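Local coordinates for protein shikimate 5-dehydrogenase (Mycobacterium fortuitum subsp. fortuitum DSM 46621, PDB 4XIJ) that probably catalyses the reversible NADP-dependent reduction of 3-dehydroshikimate to shikimate, the fourth step of the pathway leading to chorismate, at residues 194-200 with 216-222; 119-125 with 144-150; 249-254 with 270-274. All blocks are in the same frame, centred on the assembly; numbering follows the deposited sequence. Where two conformers were deposited one is given.

In the fold
The three contacts follow one another along the chain, and none encloses or crosses another. Contact 2 comes first, closing a loop from the end of helix 114-122 through strand 128-132 to the end of helix 138-147. Contact 1 then joins neighbouring strands of the parallel sheet, 196-199 and 218-221, across a helical connection. Contact 3 folds the last helix, 267-272, back onto helix 246-261. R218 of contact 1 reaches contact 2 with a probable hydrogen bond from NH2 to the carbonyl of L122, while N251 of contact 3 packs against G120 and A121. Together the contacts link the presumed nucleotide-binding sheet, its flanking helices and the C-terminal helix pair.

Contact 1 of 3, residues 194-200 with 216-222; sequences ADAAVST and VPRVLDA
A197 and S199 exchange backbone hydrogen bonds with the strand of V219 and D221, the parallel pairing of a Rossmann-type sheet. A197 N donates to R218 O (3.0 Å), L220 N to A197 O (2.9 Å), S199 N to L220 O (2.8 Å) and A222 N to S199 O (3.0 Å). On its other edge, strand 196-199 bonds to strand 128-132 through A196 and V198. The strands are joined by helical chain, a beta-alpha-beta crossover.

The side chains divide between two faces. On one, A197 CB packs on V216 CG1 and V219 CG2, and helix 230-237 reaches S199, V219 and D221; on the other, V198 CG1 meets L220 CD2 against helix 114-122. Just before its strand, V216 lays CG1 against the backbone C of A196 at 3.5 Å, its CG1 pointing opposite the backbone N (chi1 179°).

R218, at the start of its strand, forms a salt bridge with E241. S199 and D221 meet near the C-terminal ends of the strands. S199 OG donates to a water 2.7 Å away, and this water donates to D221 OD1 at 2.6 Å. The D221 carboxylate is further held by I223 N at OD1 and T229 OG1 at OD2. Three bonds therefore fix its rotation and satisfy its buried oxygens, which would probably favour the ionised form.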
loop_
_atom_site.group_PDB
_atom_site.type_symbol
_atom_site.label_atom_id
_atom_site.label_comp_id
_atom_site.label_asym_id
_atom_site.label_seq_id
_atom_site.Cartn_x
_atom_site.Cartn_y
_atom_site.Cartn_z
ATOM N N ALA A 194 -2.683 14.797 -17.206
ATOM C CA ALA A 194 -2.911 14.018 -15.970
ATOM C C ALA A 194 -3.786 14.726 -14.944
ATOM O O ALA A 194 -3.642 15.925 -14.721
ATOM C CB ALA A 194 -1.569 13.652 -15.327
ATOM N N ASP A 195 -4.629 13.950 -14.271
ATOM C CA ASP A 195 -5.395 14.451 -13.098
ATOM C C ASP A 195 -4.728 14.156 -11.766
ATOM O O ASP A 195 -4.909 14.885 -10.804
ATOM C CB ASP A 195 -6.792 13.853 -13.143
ATOM C CG ASP A 195 -7.496 14.217 -14.441
ATOM O OD1 ASP A 195 -7.594 15.432 -14.752
ATOM O OD2 ASP A 195 -7.906 13.311 -15.180
ATOM N N ALA A 196 -3.924 13.115 -11.742
ATOM C CA ALA A 196 -3.316 12.690 -10.478
ATOM C C ALA A 196 -2.095 11.863 -10.778
ATOM O O ALA A 196 -1.974 11.328 -11.883
ATOM C CB ALA A 196 -4.322 11.828 -9.631
ATOM N N ALA A 197 -1.227 11.720 -9.785
ATOM C CA ALA A 197 -0.084 10.786 -9.888
ATOM C C ALA A 197 0.197 10.136 -8.559
ATOM O O ALA A 197 -0.059 10.750 -7.511
ATOM C CB ALA A 197 1.211 11.479 -10.388
ATOM N N VAL A 198 0.737 8.908 -8.615
ATOM C CA VAL A 198 1.300 8.233 -7.454
ATOM C C VAL A 198 2.773 8.078 -7.738
ATOM O O VAL A 198 3.141 7.398 -8.683
ATOM C CB VAL A 198 0.662 6.838 -7.225
ATOM C CG1 VAL A 198 1.248 6.152 -5.971
ATOM C CG2 VAL A 198 -0.849 6.977 -7.111
ATOM N N SER A 199 3.613 8.660 -6.905
ATOM C CA SER A 199 5.050 8.546 -7.075
ATOM C C SER A 199 5.630 7.505 -6.133
ATOM O O SER A 199 5.484 7.606 -4.901
ATOM C CB SER A 199 5.724 9.897 -6.815
ATOM O OG SER A 199 7.106 9.768 -7.078
ATOM N N THR A 200 6.222 6.459 -6.696
ATOM C CA THR A 200 6.705 5.321 -5.924
ATOM C C THR A 200 8.221 5.305 -5.735
ATOM O O THR A 200 8.750 4.377 -5.110
ATOM C CB THR A 200 6.286 3.976 -6.598
ATOM O OG1 THR A 200 7.012 3.791 -7.822
ATOM C CG2 THR A 200 4.773 3.940 -6.866
ATOM N N VAL A 216 1.054 18.293 -12.291
ATOM C CA VAL A 216 0.010 17.300 -11.993
ATOM C C VAL A 216 -0.815 17.816 -10.807
ATOM O O VAL A 216 -0.233 18.182 -9.811
ATOM C CB VAL A 216 0.633 15.949 -11.646
ATOM C CG1 VAL A 216 -0.468 14.938 -11.306
ATOM C CG2 VAL A 216 1.536 15.382 -12.825
ATOM N N PRO A 217 -2.155 17.911 -10.953
ATOM C CA PRO A 217 -2.910 18.650 -9.934
ATOM C C PRO A 217 -2.871 18.044 -8.530
ATOM O O PRO A 217 -2.920 18.794 -7.573
ATOM C CB PRO A 217 -4.338 18.650 -10.508
ATOM C CG PRO A 217 -4.129 18.574 -11.986
ATOM C CD PRO A 217 -2.959 17.627 -12.156
ATOM N N ARG A 218 -2.859 16.721 -8.421
ATOM C CA ARG A 218 -2.871 16.030 -7.137
ATOM C C ARG A 218 -1.855 14.917 -7.207
ATOM O O ARG A 218 -1.885 14.079 -8.100
ATOM C CB ARG A 218 -4.263 15.506 -6.836
ATOM C CG ARG A 218 -5.253 16.645 -6.844
ATOM C CD ARG A 218 -6.618 16.182 -6.384
ATOM N NE ARG A 218 -6.649 15.764 -4.980
ATOM C CZ ARG A 218 -6.861 14.517 -4.570
ATOM N NH1 ARG A 218 -7.054 13.570 -5.468
ATOM N NH2 ARG A 218 -6.880 14.236 -3.263
ATOM N N VAL A 219 -0.919 14.911 -6.277
ATOM C CA VAL A 219 0.165 13.939 -6.274
ATOM C C VAL A 219 0.257 13.257 -4.915
ATOM O O VAL A 219 0.396 13.942 -3.889
ATOM C CB VAL A 219 1.519 14.614 -6.623
ATOM C CG1 VAL A 219 2.646 13.575 -6.514
ATOM C CG2 VAL A 219 1.423 15.214 -8.046
ATOM N N LEU A 220 0.140 11.928 -4.916
ATOM C CA LEU A 220 0.413 11.085 -3.765
ATOM C C LEU A 220 1.861 10.630 -3.864
ATOM O O LEU A 220 2.234 9.920 -4.798
ATOM C CB LEU A 220 -0.562 9.894 -3.716
ATOM C CG LEU A 220 -0.255 8.841 -2.670
ATOM C CD1 LEU A 220 -0.381 9.456 -1.285
ATOM C CD2 LEU A 220 -1.268 7.694 -2.848
ATOM N N ASP A 221 2.674 11.102 -2.917
ATOM C CA ASP A 221 4.068 10.736 -2.840
ATOM C C ASP A 221 4.204 9.643 -1.764
ATOM O O ASP A 221 3.832 9.859 -0.613
ATOM C CB ASP A 221 4.892 11.980 -2.474
ATOM C CG ASP A 221 6.375 11.770 -2.591
ATOM O OD1 ASP A 221 6.844 10.637 -2.793
ATOM O OD2 ASP A 221 7.095 12.783 -2.543
ATOM N N ALA A 222 4.723 8.477 -2.135
ATOM C CA ALA A 222 4.920 7.388 -1.186
ATOM C C ALA A 222 5.920 7.770 -0.086
ATOM O O ALA A 222 5.898 7.189 1.007
ATOM C CB ALA A 222 5.398 6.137 -1.906
HETATM O O HOH W 1 8.466 10.044 -4.801
#

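Contact 2 of 3, residues 119-125 with 144-150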
loop_
_atom_site.group_PDB
_atom_site.type_symbol
_atom_site.label_atom_id
_atom_site.label_comp_id
_atom_site.label_asym_id
_atom_site.label_seq_id
_atom_site.Cartn_x
_atom_site.Cartn_y
_atom_site.Cartn_z
ATOM N N THR A 119 -6.034 3.951 -2.635
ATOM C CA THR A 119 -7.398 4.482 -2.881
ATOM C C THR A 119 -7.849 5.410 -1.750
ATOM O O THR A 119 -8.505 6.425 -1.998
ATOM C CB THR A 119 -8.481 3.349 -3.054
ATOM O OG1 THR A 119 -8.562 2.593 -1.832
ATOM C CG2 THR A 119 -8.122 2.383 -4.202
ATOM N N GLY A 120 -7.465 5.065 -0.522
ATOM C CA GLY A 120 -7.844 5.837 0.649
ATOM C C GLY A 120 -7.085 7.157 0.677
ATOM O O GLY A 120 -7.666 8.213 1.009
ATOM N N ALA A 121 -5.771 7.120 0.414
ATOM C CA ALA A 121 -4.985 8.366 0.504
ATOM C C ALA A 121 -5.367 9.366 -0.575
ATOM O O ALA A 121 -5.410 10.575 -0.326
ATOM C CB ALA A 121 -3.474 8.034 0.410
ATOM N N LEU A 122 -5.618 8.873 -1.786
ATOM C CA LEU A 122 -5.915 9.765 -2.899
ATOM C C LEU A 122 -7.367 10.227 -2.935
ATOM O O LEU A 122 -7.659 11.344 -3.361
ATOM C CB LEU A 122 -5.602 9.060 -4.206
ATOM C CG LEU A 122 -4.303 9.379 -4.892
ATOM C CD1 LEU A 122 -4.219 8.576 -6.218
ATOM C CD2 LEU A 122 -4.207 10.906 -5.215
ATOM N N GLY A 123 -8.288 9.372 -2.508
ATOM C CA GLY A 123 -9.705 9.686 -2.637
ATOM C C GLY A 123 -10.257 9.399 -4.023
ATOM O O GLY A 123 -11.075 8.479 -4.212
ATOM N N THR A 124 -9.868 10.226 -4.993
ATOM C CA THR A 124 -10.137 9.956 -6.417
ATOM C C THR A 124 -8.875 10.326 -7.179
ATOM O O THR A 124 -8.034 11.093 -6.692
ATOM C CB THR A 124 -11.341 10.775 -6.950
ATOM O OG1 THR A 124 -11.661 10.373 -8.282
ATOM C CG2 THR A 124 -11.025 12.296 -6.963
ATOM N N ALA A 125 -8.731 9.769 -8.377
ATOM C CA ALA A 125 -7.595 10.109 -9.222
ATOM C C ALA A 125 -8.044 10.714 -10.563
ATOM O O ALA A 125 -7.246 10.788 -11.511
ATOM C CB ALA A 125 -6.733 8.852 -9.466
ATOM N N ALA A 144 -4.969 -0.120 -7.555
ATOM C CA ALA A 144 -5.714 0.925 -6.870
ATOM C C ALA A 144 -6.247 1.969 -7.820
ATOM O O ALA A 144 -7.400 2.396 -7.682
ATOM C CB ALA A 144 -4.843 1.582 -5.792
ATOM N N LEU A 145 -5.419 2.416 -8.772
ATOM C CA LEU A 145 -5.910 3.427 -9.701
ATOM C C LEU A 145 -7.066 2.869 -10.523
ATOM O O LEU A 145 -8.067 3.591 -10.766
ATOM C CB LEU A 145 -4.754 3.947 -10.584
ATOM C CG LEU A 145 -3.758 4.819 -9.823
ATOM C CD1 LEU A 145 -2.507 5.037 -10.746
ATOM C CD2 LEU A 145 -4.350 6.138 -9.400
ATOM N N ALA A 146 -6.969 1.599 -10.945
ATOM C CA ALA A 146 -8.078 1.014 -11.682
ATOM C C ALA A 146 -9.342 0.958 -10.806
ATOM O O ALA A 146 -10.457 1.178 -11.295
ATOM C CB ALA A 146 -7.743 -0.382 -12.184
ATOM N N GLU A 147 -9.156 0.667 -9.522
ATOM C CA GLU A 147 -10.289 0.619 -8.580
ATOM C C GLU A 147 -10.867 2.007 -8.310
ATOM O O GLU A 147 -12.023 2.135 -7.899
ATOM C CB GLU A 147 -9.861 -0.018 -7.251
ATOM C CG GLU A 147 -9.619 -1.515 -7.366
ATOM C CD GLU A 147 -9.413 -2.116 -6.028
ATOM O OE1 GLU A 147 -9.458 -1.363 -5.032
ATOM O OE2 GLU A 147 -9.285 -3.346 -5.960
ATOM N N LEU A 148 -10.073 3.057 -8.527
ATOM C CA LEU A 148 -10.605 4.434 -8.438
ATOM C C LEU A 148 -11.369 4.825 -9.709
ATOM O O LEU A 148 -11.893 5.933 -9.797
ATOM C CB LEU A 148 -9.486 5.447 -8.190
ATOM C CG LEU A 148 -8.780 5.321 -6.839
ATOM C CD1 LEU A 148 -7.618 6.347 -6.728
ATOM C CD2 LEU A 148 -9.836 5.555 -5.751
ATOM N N GLY A 149 -11.448 3.930 -10.693
ATOM C CA GLY A 149 -12.206 4.222 -11.906
ATOM C C GLY A 149 -11.481 5.145 -12.881
ATOM O O GLY A 149 -12.129 5.819 -13.671
ATOM N N VAL A 150 -10.154 5.224 -12.802
ATOM C CA VAL A 150 -9.438 6.007 -13.819
ATOM C C VAL A 150 -9.630 5.369 -15.182
ATOM O O VAL A 150 -9.801 4.162 -15.321
ATOM C CB VAL A 150 -7.937 6.114 -13.598
ATOM C CG1 VAL A 150 -7.584 6.797 -12.279
ATOM C CG2 VAL A 150 -7.311 4.754 -13.781
HETATM O O HOH W 2 -12.248 7.780 -7.756
HETATM O O HOH W 3 -10.111 8.134 -10.305
#
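T119 and A144 bring their CA atoms to 5.6 Å, where helices 114-122 and 138-147 lie side by side on one face of the parallel sheet, and beyond this point both chains leave their helices at a glycine. The setting is a Rossmann-type domain, in which helix 138-147 follows the first strand of the sheet, 128-132. G149, with positive phi, ends that helix in a Schellman motif, its N bonded to A146 O and V150 N more weakly to L145 O. G123 also has positive phi (81°) and turns its chain out of helix 114-122 toward the extended T124.

L148 is wedged between the last turn of the first helix and the chain that follows it. Its branches part: CD2 lies 3.5 Å from G123 O and also rests on T119 CB, whereas CD1 reaches A125 CB at 3.8 Å. L122 meets L148 at about a right angle, and its CD1 touches both L148 CD1 and, at 4.0 Å, L145 CD2. L145 CD2 also abuts A125 CB (3.6 Å), so one methyl group of L145 bridges the helix end and the loop after it. On the side toward strand 128-132, L145 packs on A129 and V131. T119 turns its methyl toward the second helix, with CG2 lying 3.7 Å from A144 CB, while OG1 makes a weak hydrogen bond to V115 O.

Polar contact between the segments passes through solvent. L148 O accepts from two waters, one hydrogen-bonded to T124 OG1 at 2.7 Å and the other accepting from A125 N at 2.9 Å.

Contact 3 of 3, residues 249-254 with 270-274. With SO4 (sulfate ion), chain H.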
loop_
_atom_site.group_PDB
_atom_site.type_symbol
_atom_site.label_atom_id
_atom_site.label_comp_id
_atom_site.label_asym_id
_atom_site.label_seq_id
_atom_site.Cartn_x
_atom_site.Cartn_y
_atom_site.Cartn_z
ATOM N N LEU A 249 0.133 4.460 4.600
ATOM C CA LEU A 249 0.292 3.562 5.766
ATOM C C LEU A 249 -0.981 3.561 6.623
ATOM O O LEU A 249 -1.445 2.485 7.061
ATOM C CB LEU A 249 1.506 3.945 6.643
ATOM C CG LEU A 249 2.889 3.854 6.000
ATOM C CD1 LEU A 249 3.949 4.231 7.028
ATOM C CD2 LEU A 249 3.150 2.465 5.432
ATOM N N LEU A 250 -1.570 4.733 6.839
ATOM C CA LEU A 250 -2.796 4.838 7.622
ATOM C C LEU A 250 -3.921 4.016 7.017
ATOM O O LEU A 250 -4.531 3.197 7.700
ATOM C CB LEU A 250 -3.191 6.303 7.733
ATOM C CG LEU A 250 -4.446 6.535 8.585
ATOM C CD1 LEU A 250 -4.162 6.300 10.038
ATOM C CD2 LEU A 250 -4.897 7.965 8.347
ATOM N N ASN A 251 -4.175 4.221 5.714
ATOM C CA ASN A 251 -5.273 3.539 5.075
ATOM C C ASN A 251 -5.037 2.019 4.891
ATOM O O ASN A 251 -5.989 1.251 5.013
ATOM C CB ASN A 251 -5.599 4.228 3.758
ATOM C CG ASN A 251 -6.431 5.484 3.967
ATOM O OD1 ASN A 251 -7.669 5.412 4.102
ATOM N ND2 ASN A 251 -5.772 6.641 4.046
ATOM N N GLN A 252 -3.793 1.600 4.714
ATOM C CA GLN A 252 -3.447 0.175 4.741
ATOM C C GLN A 252 -3.868 -0.472 6.058
ATOM O O GLN A 252 -4.346 -1.610 6.106
ATOM C CB GLN A 252 -1.915 -0.048 4.568
ATOM C CG GLN A 252 -1.362 0.232 3.196
ATOM C CD GLN A 252 0.151 0.390 3.219
ATOM O OE1 GLN A 252 0.821 -0.080 4.164
ATOM N NE2 GLN A 252 0.699 1.009 2.178
ATOM N N ALA A 253 -3.628 0.262 7.142
ATOM C CA ALA A 253 -3.839 -0.261 8.473
ATOM C C ALA A 253 -5.322 -0.263 8.830
ATOM O O ALA A 253 -5.760 -1.156 9.568
ATOM C CB ALA A 253 -3.032 0.575 9.501
ATOM N N PHE A 254 -6.077 0.750 8.367
ATOM C CA PHE A 254 -7.525 0.804 8.686
ATOM C C PHE A 254 -8.146 -0.537 8.315
ATOM O O PHE A 254 -8.909 -1.164 9.085
ATOM C CB PHE A 254 -8.257 1.866 7.876
ATOM C CG PHE A 254 -8.035 3.285 8.280
ATOM C CD1 PHE A 254 -7.587 3.648 9.545
ATOM C CD2 PHE A 254 -8.344 4.291 7.366
ATOM C CE1 PHE A 254 -7.486 4.990 9.901
ATOM C CE2 PHE A 254 -8.227 5.627 7.701
ATOM C CZ PHE A 254 -7.788 5.990 8.974
ATOM N N MET A 270 -5.849 6.129 15.463
ATOM C CA MET A 270 -4.770 5.686 14.571
ATOM C C MET A 270 -4.004 6.868 13.982
ATOM O O MET A 270 -2.785 6.798 13.817
ATOM C CB MET A 270 -5.363 4.784 13.475
ATOM C CG MET A 270 -5.858 3.477 14.112
ATOM S SD MET A 270 -6.629 2.360 12.937
ATOM C CE MET A 270 -5.193 1.759 11.994
ATOM N N ARG A 271 -4.715 7.960 13.678
ATOM C CA ARG A 271 -3.999 9.174 13.242
ATOM C C ARG A 271 -3.040 9.696 14.314
ATOM O O ARG A 271 -1.968 10.252 13.957
ATOM C CB ARG A 271 -4.958 10.289 12.827
ATOM C CG ARG A 271 -5.709 9.961 11.516
ATOM C CD ARG A 271 -6.763 11.034 11.184
ATOM N NE ARG A 271 -7.472 10.667 9.964
ATOM C CZ ARG A 271 -8.791 10.477 9.887
ATOM N NH1 ARG A 271 -9.326 10.131 8.726
ATOM N NH2 ARG A 271 -9.563 10.668 10.959
ATOM N N ALA A 272 -3.420 9.582 15.591
ATOM C CA ALA A 272 -2.532 10.036 16.657
ATOM C C ALA A 272 -1.234 9.237 16.679
ATOM O O ALA A 272 -0.217 9.738 17.131
ATOM C CB ALA A 272 -3.250 9.957 18.042
ATOM N N ALA A 273 -1.273 7.995 16.192
ATOM C CA ALA A 273 -0.098 7.121 16.212
ATOM C C ALA A 273 0.709 7.162 14.906
ATOM O O ALA A 273 1.716 6.480 14.752
ATOM C CB ALA A 273 -0.536 5.652 16.511
ATOM N N LEU A 274 0.281 7.978 13.980
ATOM C CA LEU A 274 0.850 7.978 12.634
ATOM C C LEU A 274 2.117 8.832 12.561
ATOM O O LEU A 274 2.078 10.018 12.904
ATOM C CB LEU A 274 -0.200 8.497 11.663
ATOM C CG LEU A 274 0.137 8.340 10.186
ATOM C CD1 LEU A 274 0.180 6.870 9.792
ATOM C CD2 LEU A 274 -0.933 9.108 9.376
HETATM S S SO4 H . -12.870 10.409 8.739
HETATM O O1 SO4 H . -12.323 10.211 10.103
HETATM O O2 SO4 H . -13.208 11.831 8.544
HETATM O O3 SO4 H . -14.096 9.607 8.595
HETATM O O4 SO4 H . -11.899 9.988 7.711
#
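L250 splays its two methyl groups between consecutive residues of the last helix, CD1 against M270 CB at 3.9 Å and CD2 against R271 CG at 3.8 Å. The side chain crosses both partners at a slant. Behind the fork, L250 CB meets the methyl end of L274, with CD2 4.0 Å away, so the leucine is gripped from its root to its tips.

M270 makes a Met-aromatic contact with F254. Its SD lies at the ring edge, in the ring plane, 5.0 Å from the centroid and 88° off the normal, nearest to F254 CD1. A bend at the last torsion (chi3 73°) turns CE away from a straight chain and onto A253 CB at 3.5 Å. One face of the F254 ring carries the backbone O of L250, offset toward the rim.

R271 extends from CG to NE past L250, bringing its guanidinium obliquely to CZ of F254. A sulfate, probably from the crystallisation liquor, sits in the guanidinium plane at its edge and is held by two fairly straight hydrogen bonds, NH1 to O4 at 2.8 Å and NH2 to O1 at 2.9 Å. NH2 also has a salt bridge to E268, which helps to orient the group.

Helix 28-38, from the substrate-binding part of the chain, covers the junction of these two C-terminal helices: L31 touches A253 and L274, and A35 touches M270.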